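Long-range contacts in cystalysin (Treponema denticola, PDB 1C7O), which belongs to the class I and II aminotransferase family of pyridoxal-phosphate proteins and here binds the ligand PPG: residues L327-F332 with F367-L372; K307-V312 with E384-A389; L209-Y214 with V298-Q303. One frame throughout, in Å; residues are numbered along the deposited sequence.

Contact 1 (L327-F332 with F367-L372). With PPG ((2E,3E)-4-(2-aminoethoxy)-2-[({3-hydroxy-2-methyl-5-[(phosphonooxy)methyl]pyridin-4-yl}methyl)imino]but-3-enoic acid), chain I.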
# COMPACT_ATOMS: atom_id res chain seq x y z
N LEU A 327 10.26 19.19 12.80
CA LEU A 327 10.94 18.33 13.75
C LEU A 327 12.22 19.05 14.22
O LEU A 327 13.24 19.05 13.54
CB LEU A 327 11.29 17.00 13.07
CG LEU A 327 10.13 16.31 12.35
CD1 LEU A 327 10.64 15.13 11.52
CD2 LEU A 327 9.09 15.84 13.37
N GLN A 328 12.13 19.67 15.40
CA GLN A 328 13.24 20.42 15.98
C GLN A 328 14.24 19.54 16.72
O GLN A 328 13.85 18.69 17.53
CB GLN A 328 12.68 21.50 16.91
CG GLN A 328 13.72 22.32 17.64
CD GLN A 328 13.15 23.61 18.18
OE1 GLN A 328 12.01 23.67 18.62
NE2 GLN A 328 13.96 24.67 18.14
N TRP A 329 15.52 19.77 16.44
CA TRP A 329 16.65 19.02 17.01
C TRP A 329 17.15 19.70 18.30
O TRP A 329 17.76 20.77 18.24
CB TRP A 329 17.77 18.97 15.96
CG TRP A 329 18.83 17.89 16.11
CD1 TRP A 329 20.18 18.05 16.01
CD2 TRP A 329 18.61 16.48 16.33
NE1 TRP A 329 20.82 16.84 16.14
CE2 TRP A 329 19.89 15.86 16.33
CE3 TRP A 329 17.47 15.68 16.50
CZ2 TRP A 329 20.05 14.48 16.51
CZ3 TRP A 329 17.64 14.30 16.68
CH2 TRP A 329 18.92 13.72 16.68
N ILE A 330 16.90 19.08 19.45
CA ILE A 330 17.30 19.64 20.74
C ILE A 330 18.52 18.93 21.33
O ILE A 330 18.56 17.70 21.40
CB ILE A 330 16.14 19.56 21.77
CG1 ILE A 330 14.83 20.04 21.13
CG2 ILE A 330 16.45 20.42 22.99
CD1 ILE A 330 13.61 19.83 22.00
N ASP A 331 19.50 19.72 21.79
CA ASP A 331 20.74 19.20 22.36
C ASP A 331 20.77 19.14 23.90
O ASP A 331 20.99 20.15 24.57
CB ASP A 331 21.91 20.04 21.83
CG ASP A 331 23.26 19.63 22.41
OD1 ASP A 331 23.40 18.50 22.92
OD2 ASP A 331 24.20 20.47 22.35
N PHE A 332 20.55 17.94 24.43
CA PHE A 332 20.55 17.72 25.88
C PHE A 332 21.90 17.16 26.36
O PHE A 332 21.97 16.55 27.43
CB PHE A 332 19.46 16.72 26.28
CG PHE A 332 18.07 17.28 26.24
CD1 PHE A 332 17.35 17.31 25.06
CD2 PHE A 332 17.45 17.73 27.40
CE1 PHE A 332 16.04 17.78 25.03
CE2 PHE A 332 16.15 18.20 27.38
CZ PHE A 332 15.44 18.23 26.19
N PHE A 367 20.75 14.04 21.84
CA PHE A 367 19.74 14.93 21.27
C PHE A 367 18.35 14.33 21.39
O PHE A 367 18.19 13.15 21.69
CB PHE A 367 20.02 15.21 19.79
CG PHE A 367 21.33 15.91 19.53
CD1 PHE A 367 22.53 15.21 19.60
CD2 PHE A 367 21.36 17.28 19.25
CE1 PHE A 367 23.74 15.86 19.39
CE2 PHE A 367 22.56 17.93 19.04
CZ PHE A 367 23.76 17.22 19.11
N GLU A 368 17.35 15.18 21.14
CA GLU A 368 15.95 14.78 21.18
C GLU A 368 15.25 15.50 20.03
O GLU A 368 15.56 16.66 19.75
CB GLU A 368 15.29 15.21 22.50
CG GLU A 368 15.91 14.63 23.75
CD GLU A 368 15.66 13.15 23.92
OE1 GLU A 368 16.06 12.59 24.96
OE2 GLU A 368 15.06 12.53 23.00
N ARG A 369 14.32 14.82 19.35
CA ARG A 369 13.59 15.45 18.26
C ARG A 369 12.15 15.70 18.70
O ARG A 369 11.42 14.77 19.03
CB ARG A 369 13.59 14.56 17.01
CG ARG A 369 13.35 15.33 15.72
CD ARG A 369 13.02 14.40 14.58
NE ARG A 369 11.73 13.77 14.80
CZ ARG A 369 11.22 12.84 14.00
NH1 ARG A 369 11.90 12.43 12.95
NH2 ARG A 369 10.03 12.31 14.27
N ILE A 370 11.75 16.97 18.72
CA ILE A 370 10.41 17.33 19.14
C ILE A 370 9.52 17.68 17.96
O ILE A 370 9.92 18.42 17.06
CB ILE A 370 10.46 18.54 20.10
CG1 ILE A 370 9.07 18.82 20.68
CG2 ILE A 370 10.99 19.76 19.36
CD1 ILE A 370 9.05 19.94 21.71
N ASN A 371 8.31 17.12 17.96
CA ASN A 371 7.34 17.38 16.89
C ASN A 371 6.60 18.67 17.20
O ASN A 371 5.83 18.73 18.16
CB ASN A 371 6.33 16.24 16.78
CG ASN A 371 5.43 16.39 15.59
OD1 ASN A 371 5.01 17.50 15.25
ND2 ASN A 371 5.12 15.27 14.94
N LEU A 372 6.82 19.69 16.38
CA LEU A 372 6.21 21.01 16.57
C LEU A 372 4.82 21.16 15.97
O LEU A 372 4.18 22.20 16.16
CB LEU A 372 7.13 22.09 15.98
CG LEU A 372 8.59 22.10 16.48
CD1 LEU A 372 9.46 22.93 15.57
CD2 LEU A 372 8.63 22.65 17.89
N1 PPG I . 11.31 10.10 4.57
C2 PPG I . 11.68 10.99 5.57
C2A PPG I . 12.96 11.71 5.33
C3 PPG I . 10.76 11.15 6.70
O3 PPG I . 11.23 12.05 7.64
C4 PPG I . 9.56 10.43 6.76
C4A PPG I . 8.74 10.50 8.05
C5 PPG I . 9.27 9.47 5.62
C6 PPG I . 10.18 9.36 4.57
C5A PPG I . 7.99 8.54 5.62
OP4 PPG I . 7.35 8.51 4.33
P PPG I . 6.17 7.45 4.04
OP1 PPG I . 6.82 6.11 4.09
OP2 PPG I . 5.60 7.80 2.65
OP3 PPG I . 5.14 7.68 5.08
N4A PPG I . 9.23 9.56 9.04
CAI PPG I . 8.62 9.58 10.38
CBC PPG I . 9.38 10.23 11.50
O2B PPG I . 8.89 10.25 12.81
O3B PPG I . 10.53 10.81 11.24
CBI PPG I . 7.30 9.05 10.59
CGI PPG I . 7.11 7.81 11.26
OET PPG I . 7.57 6.55 10.72
CEI PPG I . 6.94 5.48 11.56
CFI PPG I . 5.41 5.52 11.39
NI PPG I . 4.74 4.57 12.23

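Contact 2 (K307-V312 with E384-A389)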
# COMPACT_ATOMS: atom_id res chain seq x y z
N LYS A 307 12.75 27.13 21.78
CA LYS A 307 14.07 27.74 21.89
C LYS A 307 14.17 28.71 23.08
O LYS A 307 15.15 28.69 23.82
CB LYS A 307 14.42 28.47 20.60
CG LYS A 307 15.79 29.12 20.65
CD LYS A 307 15.98 30.11 19.52
CE LYS A 307 17.27 30.87 19.71
NZ LYS A 307 18.40 29.92 19.87
N ASP A 308 13.16 29.56 23.24
CA ASP A 308 13.15 30.51 24.34
C ASP A 308 13.07 29.78 25.68
O ASP A 308 13.85 30.04 26.60
CB ASP A 308 11.97 31.49 24.20
CG ASP A 308 11.76 32.35 25.43
OD1 ASP A 308 10.87 32.04 26.25
OD2 ASP A 308 12.50 33.35 25.60
N PHE A 309 12.12 28.85 25.79
CA PHE A 309 11.91 28.08 27.00
C PHE A 309 13.20 27.61 27.67
O PHE A 309 13.37 27.78 28.88
CB PHE A 309 11.03 26.86 26.71
CG PHE A 309 10.95 25.89 27.85
CD1 PHE A 309 10.16 26.16 28.97
CD2 PHE A 309 11.71 24.71 27.82
CE1 PHE A 309 10.12 25.28 30.05
CE2 PHE A 309 11.67 23.82 28.90
CZ PHE A 309 10.88 24.10 30.02
N PHE A 310 14.10 27.00 26.91
CA PHE A 310 15.35 26.50 27.47
C PHE A 310 16.31 27.62 27.86
O PHE A 310 16.98 27.55 28.90
CB PHE A 310 16.05 25.56 26.48
CG PHE A 310 15.37 24.23 26.35
CD1 PHE A 310 14.79 23.85 25.14
CD2 PHE A 310 15.33 23.35 27.42
CE1 PHE A 310 14.17 22.61 25.01
CE2 PHE A 310 14.71 22.10 27.29
CZ PHE A 310 14.14 21.74 26.08
N GLU A 311 16.36 28.67 27.04
CA GLU A 311 17.23 29.80 27.32
C GLU A 311 16.87 30.40 28.67
O GLU A 311 17.73 30.71 29.49
CB GLU A 311 17.09 30.86 26.22
CG GLU A 311 17.40 30.33 24.83
CD GLU A 311 17.34 31.39 23.77
OE1 GLU A 311 16.37 32.19 23.76
OE2 GLU A 311 18.27 31.43 22.93
N VAL A 312 15.56 30.55 28.88
CA VAL A 312 15.02 31.12 30.11
C VAL A 312 14.99 30.15 31.29
O VAL A 312 15.09 30.57 32.44
CB VAL A 312 13.57 31.63 29.87
CG1 VAL A 312 13.01 32.24 31.15
CG2 VAL A 312 13.54 32.65 28.74
N GLU A 384 6.40 22.86 30.12
CA GLU A 384 6.23 23.09 31.55
C GLU A 384 6.42 21.80 32.36
O GLU A 384 7.00 21.81 33.45
CB GLU A 384 4.85 23.69 31.81
CG GLU A 384 4.61 24.12 33.25
CD GLU A 384 5.81 24.82 33.86
OE1 GLU A 384 6.44 25.66 33.17
OE2 GLU A 384 6.12 24.53 35.03
N ARG A 385 5.92 20.70 31.82
CA ARG A 385 6.04 19.39 32.46
C ARG A 385 7.52 18.98 32.54
O ARG A 385 7.96 18.43 33.55
CB ARG A 385 5.25 18.36 31.65
CG ARG A 385 4.84 17.09 32.38
CD ARG A 385 4.26 16.09 31.39
NE ARG A 385 3.34 16.75 30.47
CZ ARG A 385 3.18 16.41 29.20
NH1 ARG A 385 3.87 15.41 28.69
NH2 ARG A 385 2.34 17.09 28.43
N LEU A 386 8.28 19.25 31.48
CA LEU A 386 9.70 18.92 31.46
C LEU A 386 10.43 19.87 32.40
O LEU A 386 11.38 19.50 33.09
CB LEU A 386 10.27 19.07 30.04
CG LEU A 386 11.79 18.95 29.85
CD1 LEU A 386 12.25 17.52 30.06
CD2 LEU A 386 12.15 19.40 28.44
N ASN A 387 9.97 21.12 32.40
CA ASN A 387 10.54 22.15 33.24
C ASN A 387 10.63 21.63 34.67
O ASN A 387 11.70 21.69 35.30
CB ASN A 387 9.64 23.40 33.17
CG ASN A 387 10.29 24.62 33.76
OD1 ASN A 387 11.50 24.82 33.64
ND2 ASN A 387 9.49 25.47 34.40
N LYS A 388 9.52 21.09 35.18
CA LYS A 388 9.48 20.55 36.54
C LYS A 388 10.39 19.33 36.69
O LYS A 388 11.11 19.22 37.69
CB LYS A 388 8.05 20.17 36.93
CG LYS A 388 7.05 21.32 36.94
CD LYS A 388 5.76 20.94 37.68
CE LYS A 388 4.62 21.94 37.47
NZ LYS A 388 4.00 21.87 36.09
N ALA A 389 10.35 18.43 35.71
CA ALA A 389 11.17 17.22 35.75
C ALA A 389 12.66 17.56 35.80
O ALA A 389 13.43 16.90 36.49
CB ALA A 389 10.88 16.34 34.54

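Contact 3 (L209-Y214 with V298-Q303)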
# COMPACT_ATOMS: atom_id res chain seq x y z
N LEU A 209 7.41 21.88 3.97
CA LEU A 209 7.43 22.41 5.33
C LEU A 209 8.74 23.17 5.58
O LEU A 209 9.59 22.75 6.36
CB LEU A 209 7.27 21.27 6.32
CG LEU A 209 6.03 20.42 6.01
CD1 LEU A 209 6.10 19.09 6.73
CD2 LEU A 209 4.77 21.19 6.41
N ILE A 210 8.86 24.31 4.90
CA ILE A 210 10.03 25.18 4.99
C ILE A 210 9.71 26.34 5.93
O ILE A 210 8.69 27.01 5.79
CB ILE A 210 10.38 25.75 3.60
CG1 ILE A 210 10.49 24.62 2.57
CG2 ILE A 210 11.68 26.53 3.67
CD1 ILE A 210 11.53 23.56 2.89
N MET A 211 10.61 26.57 6.90
CA MET A 211 10.41 27.63 7.87
C MET A 211 10.64 29.04 7.31
O MET A 211 11.42 29.23 6.37
CB MET A 211 11.34 27.43 9.08
CG MET A 211 10.98 26.24 9.94
SD MET A 211 9.24 26.28 10.40
CE MET A 211 8.58 25.05 9.32
N PRO A 212 9.93 30.03 7.87
CA PRO A 212 10.06 31.43 7.44
C PRO A 212 11.53 31.83 7.53
O PRO A 212 12.11 31.84 8.62
CB PRO A 212 9.19 32.17 8.45
CG PRO A 212 8.11 31.20 8.72
CD PRO A 212 8.87 29.89 8.88
N GLY A 213 12.12 32.15 6.38
CA GLY A 213 13.51 32.54 6.34
C GLY A 213 14.34 31.67 5.42
O GLY A 213 15.55 31.86 5.30
N TYR A 214 13.71 30.70 4.76
CA TYR A 214 14.45 29.82 3.86
C TYR A 214 13.64 29.37 2.65
O TYR A 214 12.41 29.46 2.62
CB TYR A 214 14.97 28.59 4.61
CG TYR A 214 15.59 28.94 5.94
CD1 TYR A 214 14.79 29.12 7.07
CD2 TYR A 214 16.96 29.22 6.04
CE1 TYR A 214 15.35 29.58 8.27
CE2 TYR A 214 17.52 29.68 7.22
CZ TYR A 214 16.71 29.87 8.34
OH TYR A 214 17.24 30.37 9.51
N VAL A 298 2.35 28.49 12.65
CA VAL A 298 2.21 27.93 13.99
C VAL A 298 3.45 27.11 14.34
O VAL A 298 3.99 27.22 15.45
CB VAL A 298 0.96 27.04 14.08
CG1 VAL A 298 0.85 26.41 15.48
CG2 VAL A 298 -0.27 27.86 13.77
N ILE A 299 3.90 26.28 13.40
CA ILE A 299 5.09 25.45 13.61
C ILE A 299 6.30 26.36 13.90
O ILE A 299 7.08 26.11 14.82
CB ILE A 299 5.41 24.60 12.36
CG1 ILE A 299 4.35 23.51 12.17
CG2 ILE A 299 6.82 24.01 12.47
CD1 ILE A 299 4.37 22.88 10.79
N ASP A 300 6.44 27.41 13.10
CA ASP A 300 7.55 28.34 13.29
C ASP A 300 7.42 29.00 14.66
O ASP A 300 8.41 29.17 15.37
CB ASP A 300 7.54 29.41 12.20
CG ASP A 300 8.64 30.43 12.40
OD1 ASP A 300 9.83 30.06 12.28
OD2 ASP A 300 8.31 31.60 12.69
N LYS A 301 6.19 29.37 15.01
CA LYS A 301 5.94 30.01 16.30
C LYS A 301 6.34 29.08 17.43
O LYS A 301 6.95 29.51 18.40
CB LYS A 301 4.46 30.38 16.43
CG LYS A 301 4.16 31.31 17.59
CD LYS A 301 3.42 30.60 18.73
CE LYS A 301 1.90 30.83 18.70
NZ LYS A 301 1.20 30.17 17.55
N ASN A 302 6.01 27.80 17.28
CA ASN A 302 6.32 26.81 18.30
C ASN A 302 7.81 26.52 18.48
O ASN A 302 8.27 26.31 19.61
CB ASN A 302 5.57 25.50 18.00
CG ASN A 302 4.07 25.64 18.13
OD1 ASN A 302 3.56 26.62 18.68
ND2 ASN A 302 3.34 24.64 17.63
N GLN A 303 8.56 26.51 17.38
CA GLN A 303 10.00 26.25 17.46
C GLN A 303 10.68 27.33 18.30
O GLN A 303 11.62 27.05 19.05
CB GLN A 303 10.64 26.21 16.06
CG GLN A 303 10.84 27.58 15.40
CD GLN A 303 11.69 27.51 14.15
OE1 GLN A 303 12.73 26.85 14.12
NE2 GLN A 303 11.26 28.20 13.10
O HOH W 1 12.11 30.57 10.96

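Contact 1 (L327-F332 with F367-L372)
F367 lies over one face of the W329 indole. Its CB sits 3.5 Å from the centroid of the six-membered ring, a CH-pi contact, while its phenyl runs almost parallel to the five-membered ring (planes 4° apart, centroids 4.3 Å) but is displaced until little of one ring lies above the other. The D331 carboxylate stacks toward the rim of the phenyl's other face; its OD1 also salt-bridges R333. The indole NE1 is hydrogen-bonded to Y149 OH. On the same side of the sheet R369 runs past L327 to the ligand: a bend at chi3 (68°) turns the guanidinium so that L327 CD1 covers one face, 3.3 Å from NH1, and the two terminal nitrogens meet the PPG carboxylate, NH1 to O3B at 2.7 Å and NH2 to O2B at 2.8 Å. N175 and S37 hold the same two nitrogens. Underneath, Q328 pairs with I370 and I330 with E368 through paired backbone hydrogen bonds, an antiparallel arrangement. On the reverse side I330 CD1 meets I370 CG2 at 3.7 Å. Strand 367-371 is the middle one of three, between 327-331 and 355-356; helix 289-313 packs on Q328, I330 and L372, and helix 339-350 on F332 and E368.

Contact 2 (K307-V312 with E384-A389)
F309 of helix 289-313 points across to N387 CB on helix 376-393, while F310 reaches L386 only with the end of its ring, a packing of two nearly parallel helices in the alpha/beta C-terminal part of this aminotransferase fold. The short segments cross at -23° with axes 11.4 Å apart, a wide spacing, spanned here by the phenylalanine rings; no hydrogen bond joins them. The apolar contacts carry the interface. L386 CD2 is the shared point: it lies 3.9 Å from F310 CZ and, more loosely, 4.5 Å from F309 CE2. Around it, M346 and A350 of helix 339-350 also touch L386, while I317 and A319 pack on F310. The two phenylalanines support one another within their helix, F309 CD2 standing 3.8 Å above the centre of the F310 ring. Charged pairs stay within each helix, one turn apart: K307 NZ reaches E311 OE2 at 3.4 Å, a weak bond, and K388 NZ forms a salt bridge with E384 OE2 at 3.6 Å. The closest contact is edge-on. With CG anti to its backbone N (chi1 170°), F309 reaches toward helix 376-393, and its rim carbon CZ stops 3.5 Å from N387 CB.

Contact 3 (L209-Y214 with V298-Q303)
The D300 carboxylate has the CD-CG edge of the P212 ring over one of its faces: P212 CD approaches OD1 to 3.5 Å and P212 CG lies 3.8 Å from the D300 CG. Q303 NE2 meets the same carboxylate from the other side of its plane, with the amide turned almost perpendicular to it. The modelled separation of Q303 NE2 and D300 OD1, 2.5 Å, is too short to be trusted in detail, though a hydrogen bond between them is plausible. M211 SD lies above the NE2 end of the Q303 amide, with M211 CG approaching obliquely, 3.7 Å from NE2; the two chains run antiparallel alongside one another. The amide's other end, OE1, is bonded to the backbone N of I322.

M211 is the main apolar link between loop and helix. Bends at chi2 (-52°) and chi3 (104°) fold its thioether back, so that SD rests 3.9 Å from D300 CA and the terminal CE meets I299 CG2 at 3.8 Å. I296, one turn before D300 on helix 289-313, touches M211 and P212 as well.

No direct hydrogen bond crosses between the segments, but a water bridges them, donating to P212 O and to D300 OD1 at 2.7 Å each. It reaches OD1 from the P212 side of the carboxylate plane, and R304 forms a salt bridge with OD2, so D300 is gripped at both oxygens.

Backbone bonds from L209 to T325 and from M211 to E323 also hold the loop. The loop itself is a type II beta turn from M211 to Y214, closed by a weak Y214 N to M211 O bond, with proline and glycine at its two central positions, the classic sequence for that turn; here its proline corner packs on helix 289-313.

In the fold
Following the chain from the N terminus, the loop at 209-214, after strand 199-203, is met by helix 289-313 at 298-303; contact 3 thus closes first. The same helix continues into 307-312, where contact 2 opens. Contact 1 then forms and closes wholly within that span, pairing strands 327-331 and 367-371, before helix 376-393 completes contact 2 at 384-389. None of the three cross. Contacts 1 and 2 merge in one core where F332 and I330 pack on F310, and L372 O probably bonds N302 ND2 to link contacts 1 and 3. Helix 289-313 therefore ties the turn, the small sheet and the C-terminal helix together.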